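Local atomic coordinates of DUF1955 domain-containing protein (PDB entry 1WY6), a protein that is of unknown function but folds as an all-helical repeat protein from a hyperthermophilic archaeon. Residues Asp13-Leu18 with Ile46-Glu51; Ile29-Thr34 with Gly66-Leu71. One frame throughout, in Å; residues are numbered along the deposited sequence.

Overall arrangement
From the N terminus, helix 7-19 supplies the first partner of interaction 1 and helix 23-36, next in the chain, the first partner of interaction 2. Interaction 1 closes a mostly helical loop of 27 residues when helix 44-52 comes up beside helix 7-19. Interaction 2 closes one of 31 residues, bringing the turn after helix 55-65 against helix 23-36. Their segments alternate, so the two loops cross. With centres about 11 Å apart, the contacts share packing: Ala14 meets Ile29 and Val30, Ile46 meets Phe69, and Leu50 meets Leu71. Interaction 1 thus ties helix 7-19 to helix 44-52, and interaction 2 ties helix 23-36 to the turn after helix 55-65.

Interaction 1 (Asp13-Leu18 with Ile46-Glu51); sequences DAKKFL and ICNLLE
Helices 13-18 and 46-51 run in broadly the same direction, their axes 10.8 Å apart at closest approach and crossing at -32°, with Lys15 and Leu49 the nearest residues across the gap (CA to CA 6.5 Å). Lys15 bridges that gap with a fully extended chain: CG sits anti to the backbone N (chi1 -177°) and the chain stays extended beyond it, which carries the ammonium group across to the second helix. There NZ donates to OD1 of Asn48 over 2.7 Å, meeting the amide oxygen at a C=O...N angle of 150° and tilted slightly from the carbonyl plane. The two side chains cross at about a right angle. A water adds a second link, donating to the backbone O of Asn48 at 2.8 Å and accepting from Lys15 NZ at an unusually short 2.5 Å, a length that is doubtful; the lysine reaches this main-chain oxygen only through the water. Side-by-side packing of helices that run in the same general direction but are not successive in the chain is characteristic of alpha-helical repeat folds, and here it joins helix 7-19 to helix 44-52. Next to the polar link the contact turns apolar. Leu49 presents its two methyls to different partners: CD1 lies 4.0 Å from CG of Lys15, whose chain slides past the leucine in the opposite direction, and also approaches CB of Leu18, while CD2 meets CD1 of Leu18 at 3.6 Å. Leu18 and Leu49 cross at about a right angle, and both are buried, touching Val61 of helix 55-65 as well. Beside Asn48, Cys47 is joined to Cys74 by a disulfide, which links helix 44-52 to the loop before helix 78-86.

Interaction 2 (Ile29-Thr34 with Gly66-Leu71); sequences IVLEIT and GSYFDL
The carbonyl oxygen of Val30 is gripped twice by Thr34: the backbone N donates to it at 3.0 Å in the regular helical bond, and OG1 of Thr34 adds a second bond to Val30 O at 3.2 Å from above the carbonyl plane. With OG1 folded back on its own helix beside the backbone N (chi1 -74°), the methyl is left to face the turn, and CG2 of Thr34 comes within 3.2 Å of CD2 of Tyr68, a tight approach oblique to the ring. Leu31, three residues earlier, lays its CD2 over one face of the same ring, 3.5 Å from CZ of Tyr68, with the side chains crossing at about a right angle. Replacing Tyr68 with an alanine would probably leave these two methyls without their aromatic partner and open a gap between helix and turn. Farther in, buried Phe69 offers its edge, CZ lying 4.1 Å from CG1 of Val30. That ring also has the O of Gly66 at its edge, in plane, and rests on Ile46 of helix 44-52. Lys39 bonds to the O of Tyr68, and Asn43 to the N of Asp70, tying the turn to helix 39-42 and the residue just after it. The turn after helix 55-65 thus packs its two aromatic rings against helix 23-36, consistent with the stacking of helices and connecting turns along the array of an alpha-helical repeat protein.

Interaction 1 (Asp13-Leu18 with Ile46-Glu51)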
loop_
_atom_site.group_PDB
_atom_site.type_symbol
_atom_site.label_atom_id
_atom_site.label_comp_id
_atom_site.label_asym_id
_atom_site.label_seq_id
_atom_site.Cartn_x
_atom_site.Cartn_y
_atom_site.Cartn_z
ATOM N N ASP A 13 -0.846 0.066 -22.942
ATOM C CA ASP A 13 -0.761 1.438 -23.415
ATOM C C ASP A 13 -1.102 2.366 -22.258
ATOM O O ASP A 13 -0.450 3.393 -22.056
ATOM C CB ASP A 13 -1.740 1.661 -24.563
ATOM C CG ASP A 13 -1.653 3.054 -25.129
ATOM O OD1 ASP A 13 -0.535 3.480 -25.494
ATOM O OD2 ASP A 13 -2.704 3.725 -25.213
ATOM N N ALA A 14 -2.133 1.993 -21.503
ATOM C CA ALA A 14 -2.560 2.772 -20.350
ATOM C C ALA A 14 -1.449 2.736 -19.303
ATOM O O ALA A 14 -1.115 3.757 -18.714
ATOM C CB ALA A 14 -3.862 2.196 -19.772
ATOM N N LYS A 15 -0.862 1.557 -19.104
ATOM C CA LYS A 15 0.205 1.387 -18.122
ATOM C C LYS A 15 1.358 2.361 -18.355
ATOM O O LYS A 15 1.768 3.061 -17.440
ATOM C CB LYS A 15 0.734 -0.049 -18.150
ATOM C CG LYS A 15 1.802 -0.333 -17.098
ATOM C CD LYS A 15 2.368 -1.739 -17.240
ATOM C CE LYS A 15 3.454 -2.004 -16.195
ATOM N NZ LYS A 15 3.966 -3.409 -16.243
ATOM N N LYS A 16 1.873 2.414 -19.580
ATOM C CA LYS A 16 2.975 3.318 -19.891
ATOM C C LYS A 16 2.656 4.779 -19.555
ATOM O O LYS A 16 3.485 5.474 -18.969
ATOM C CB LYS A 16 3.363 3.186 -21.359
ATOM C CG LYS A 16 4.727 3.773 -21.683
ATOM C CD LYS A 16 5.249 3.242 -23.012
ATOM C CE LYS A 16 4.227 3.430 -24.121
ATOM N NZ LYS A 16 4.650 2.788 -25.396
ATOM N N PHE A 17 1.466 5.250 -19.928
ATOM C CA PHE A 17 1.068 6.624 -19.615
ATOM C C PHE A 17 1.201 6.841 -18.105
ATOM O O PHE A 17 1.858 7.780 -17.648
ATOM C CB PHE A 17 -0.397 6.878 -20.001
ATOM C CG PHE A 17 -0.609 7.242 -21.447
ATOM C CD1 PHE A 17 0.135 8.253 -22.047
ATOM C CD2 PHE A 17 -1.591 6.596 -22.199
ATOM C CE1 PHE A 17 -0.093 8.619 -23.380
ATOM C CE2 PHE A 17 -1.828 6.952 -23.532
ATOM C CZ PHE A 17 -1.080 7.963 -24.124
ATOM N N LEU A 18 0.553 5.967 -17.339
ATOM C CA LEU A 18 0.562 6.052 -15.878
ATOM C C LEU A 18 1.971 6.055 -15.297
ATOM O O LEU A 18 2.298 6.921 -14.491
ATOM C CB LEU A 18 -0.251 4.905 -15.272
ATOM C CG LEU A 18 -1.730 4.882 -15.682
ATOM C CD1 LEU A 18 -2.422 3.656 -15.103
ATOM C CD2 LEU A 18 -2.398 6.161 -15.200
ATOM N N ILE A 46 -4.249 -3.809 -12.164
ATOM C CA ILE A 46 -3.876 -2.942 -11.052
ATOM C C ILE A 46 -2.701 -3.499 -10.243
ATOM O O ILE A 46 -1.828 -2.744 -9.812
ATOM C CB ILE A 46 -5.094 -2.679 -10.124
ATOM C CG1 ILE A 46 -4.825 -1.431 -9.277
ATOM C CG2 ILE A 46 -5.383 -3.905 -9.245
ATOM C CD1 ILE A 46 -4.609 -0.158 -10.131
ATOM N N CYS A 47 -2.680 -4.815 -10.045
ATOM C CA CYS A 47 -1.602 -5.467 -9.302
ATOM C C CYS A 47 -0.304 -5.276 -10.076
ATOM O O CYS A 47 0.746 -4.989 -9.505
ATOM C CB CYS A 47 -1.851 -6.977 -9.172
ATOM S SG CYS A 47 -3.461 -7.490 -8.491
ATOM N N ASN A 48 -0.402 -5.460 -11.387
ATOM C CA ASN A 48 0.731 -5.335 -12.286
ATOM C C ASN A 48 1.282 -3.906 -12.237
ATOM O O ASN A 48 2.492 -3.708 -12.094
ATOM C CB ASN A 48 0.279 -5.732 -13.705
ATOM C CG ASN A 48 1.425 -5.813 -14.695
ATOM O OD1 ASN A 48 1.878 -4.800 -15.219
ATOM N ND2 ASN A 48 1.898 -7.028 -14.958
ATOM N N LEU A 49 0.404 -2.909 -12.338
ATOM C CA LEU A 49 0.853 -1.518 -12.288
ATOM C C LEU A 49 1.572 -1.203 -10.978
ATOM O O LEU A 49 2.682 -0.674 -10.985
ATOM C CB LEU A 49 -0.325 -0.547 -12.438
ATOM C CG LEU A 49 0.047 0.942 -12.360
ATOM C CD1 LEU A 49 0.838 1.351 -13.596
ATOM C CD2 LEU A 49 -1.212 1.790 -12.241
ATOM N N LEU A 50 0.933 -1.536 -9.859
ATOM C CA LEU A 50 1.475 -1.265 -8.529
ATOM C C LEU A 50 2.874 -1.831 -8.283
ATOM O O LEU A 50 3.623 -1.315 -7.451
ATOM C CB LEU A 50 0.500 -1.779 -7.455
ATOM C CG LEU A 50 -0.914 -1.177 -7.469
ATOM C CD1 LEU A 50 -1.821 -1.915 -6.485
ATOM C CD2 LEU A 50 -0.845 0.299 -7.127
ATOM N N GLU A 51 3.232 -2.880 -9.012
ATOM C CA GLU A 51 4.540 -3.501 -8.864
ATOM C C GLU A 51 5.688 -2.562 -9.255
ATOM O O GLU A 51 6.783 -2.628 -8.688
ATOM C CB GLU A 51 4.605 -4.773 -9.723
ATOM C CG GLU A 51 5.922 -5.532 -9.623
ATOM C CD GLU A 51 6.091 -6.222 -8.288
ATOM O OE1 GLU A 51 7.252 -6.464 -7.882
ATOM O OE2 GLU A 51 5.062 -6.533 -7.650
HETATM O O HOH W 1 4.706 -3.665 -13.882
#

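Interaction 2 (Ile29-Thr34 with Gly66-Leu71)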
loop_
_atom_site.group_PDB
_atom_site.type_symbol
_atom_site.label_atom_id
_atom_site.label_comp_id
_atom_site.label_asym_id
_atom_site.label_seq_id
_atom_site.Cartn_x
_atom_site.Cartn_y
_atom_site.Cartn_z
ATOM N N ILE A 29 -8.097 5.471 -20.803
ATOM C CA ILE A 29 -7.960 4.164 -21.448
ATOM C C ILE A 29 -8.512 3.064 -20.531
ATOM O O ILE A 29 -9.286 2.205 -20.963
ATOM C CB ILE A 29 -6.482 3.835 -21.740
ATOM C CG1 ILE A 29 -5.848 4.933 -22.596
ATOM C CG2 ILE A 29 -6.384 2.504 -22.480
ATOM C CD1 ILE A 29 -6.323 4.944 -23.998
ATOM N N VAL A 30 -8.113 3.094 -19.263
ATOM C CA VAL A 30 -8.574 2.093 -18.302
ATOM C C VAL A 30 -10.096 2.071 -18.168
ATOM O O VAL A 30 -10.697 1.003 -18.091
ATOM C CB VAL A 30 -7.950 2.326 -16.899
ATOM C CG1 VAL A 30 -8.607 1.415 -15.877
ATOM C CG2 VAL A 30 -6.453 2.063 -16.946
ATOM N N LEU A 31 -10.719 3.244 -18.131
ATOM C CA LEU A 31 -12.167 3.323 -18.009
ATOM C C LEU A 31 -12.863 2.805 -19.260
ATOM O O LEU A 31 -14.024 2.408 -19.201
ATOM C CB LEU A 31 -12.607 4.760 -17.717
ATOM C CG LEU A 31 -12.130 5.340 -16.378
ATOM C CD1 LEU A 31 -12.693 6.745 -16.181
ATOM C CD2 LEU A 31 -12.576 4.425 -15.245
ATOM N N GLU A 32 -12.159 2.819 -20.389
ATOM C CA GLU A 32 -12.721 2.306 -21.630
ATOM C C GLU A 32 -12.851 0.796 -21.461
ATOM O O GLU A 32 -13.918 0.232 -21.672
ATOM C CB GLU A 32 -11.800 2.602 -22.824
ATOM C CG GLU A 32 -11.573 4.080 -23.115
ATOM C CD GLU A 32 -10.679 4.306 -24.330
ATOM O OE1 GLU A 32 -10.172 5.438 -24.498
ATOM O OE2 GLU A 32 -10.488 3.354 -25.122
ATOM N N ILE A 33 -11.750 0.156 -21.070
ATOM C CA ILE A 33 -11.704 -1.289 -20.858
ATOM C C ILE A 33 -12.765 -1.709 -19.847
ATOM O O ILE A 33 -13.454 -2.718 -20.025
ATOM C CB ILE A 33 -10.323 -1.726 -20.317
ATOM C CG1 ILE A 33 -9.225 -1.383 -21.329
ATOM C CG2 ILE A 33 -10.335 -3.214 -20.001
ATOM C CD1 ILE A 33 -9.393 -2.054 -22.690
ATOM N N THR A 34 -12.883 -0.923 -18.784
ATOM C CA THR A 34 -13.849 -1.177 -17.725
ATOM C C THR A 34 -15.283 -1.233 -18.247
ATOM O O THR A 34 -16.142 -1.894 -17.658
ATOM C CB THR A 34 -13.763 -0.080 -16.636
ATOM O OG1 THR A 34 -12.582 -0.277 -15.851
ATOM C CG2 THR A 34 -14.984 -0.120 -15.736
ATOM N N GLY A 66 -8.803 2.952 -8.357
ATOM C CA GLY A 66 -8.704 1.870 -7.396
ATOM C C GLY A 66 -10.003 1.105 -7.208
ATOM O O GLY A 66 -10.008 -0.123 -7.152
ATOM N N SER A 67 -11.106 1.843 -7.121
ATOM C CA SER A 67 -12.427 1.266 -6.903
ATOM C C SER A 67 -12.905 0.267 -7.953
ATOM O O SER A 67 -13.819 -0.506 -7.685
ATOM C CB SER A 67 -13.465 2.390 -6.758
ATOM O OG SER A 67 -13.580 3.149 -7.951
ATOM N N TYR A 68 -12.301 0.279 -9.140
ATOM C CA TYR A 68 -12.698 -0.656 -10.199
ATOM C C TYR A 68 -12.057 -2.032 -10.075
ATOM O O TYR A 68 -12.393 -2.947 -10.834
ATOM C CB TYR A 68 -12.354 -0.102 -11.582
ATOM C CG TYR A 68 -13.190 1.081 -11.998
ATOM C CD1 TYR A 68 -12.828 2.372 -11.640
ATOM C CD2 TYR A 68 -14.360 0.902 -12.736
ATOM C CE1 TYR A 68 -13.611 3.467 -12.005
ATOM C CE2 TYR A 68 -15.149 1.984 -13.109
ATOM C CZ TYR A 68 -14.770 3.264 -12.743
ATOM O OH TYR A 68 -15.538 4.341 -13.125
ATOM N N PHE A 69 -11.140 -2.182 -9.123
ATOM C CA PHE A 69 -10.439 -3.451 -8.949
ATOM C C PHE A 69 -10.619 -4.053 -7.568
ATOM O O PHE A 69 -11.052 -3.383 -6.631
ATOM C CB PHE A 69 -8.935 -3.249 -9.185
ATOM C CG PHE A 69 -8.596 -2.619 -10.510
ATOM C CD1 PHE A 69 -8.247 -3.408 -11.604
ATOM C CD2 PHE A 69 -8.610 -1.229 -10.662
ATOM C CE1 PHE A 69 -7.918 -2.826 -12.829
ATOM C CE2 PHE A 69 -8.281 -0.636 -11.881
ATOM C CZ PHE A 69 -7.935 -1.435 -12.966
ATOM N N ASP A 70 -10.287 -5.335 -7.453
ATOM C CA ASP A 70 -10.327 -6.037 -6.173
ATOM C C ASP A 70 -8.864 -6.118 -5.758
ATOM O O ASP A 70 -8.153 -7.022 -6.183
ATOM C CB ASP A 70 -10.882 -7.453 -6.327
ATOM C CG ASP A 70 -12.355 -7.466 -6.642
ATOM O OD1 ASP A 70 -13.108 -6.742 -5.952
ATOM O OD2 ASP A 70 -12.754 -8.205 -7.569
ATOM N N LEU A 71 -8.415 -5.155 -4.956
ATOM C CA LEU A 71 -7.029 -5.118 -4.507
ATOM C C LEU A 71 -6.644 -6.339 -3.682
ATOM O O LEU A 71 -5.479 -6.743 -3.673
ATOM C CB LEU A 71 -6.770 -3.850 -3.692
ATOM C CG LEU A 71 -6.521 -2.546 -4.457
ATOM C CD1 LEU A 71 -6.467 -1.392 -3.484
ATOM C CD2 LEU A 71 -5.222 -2.630 -5.225
#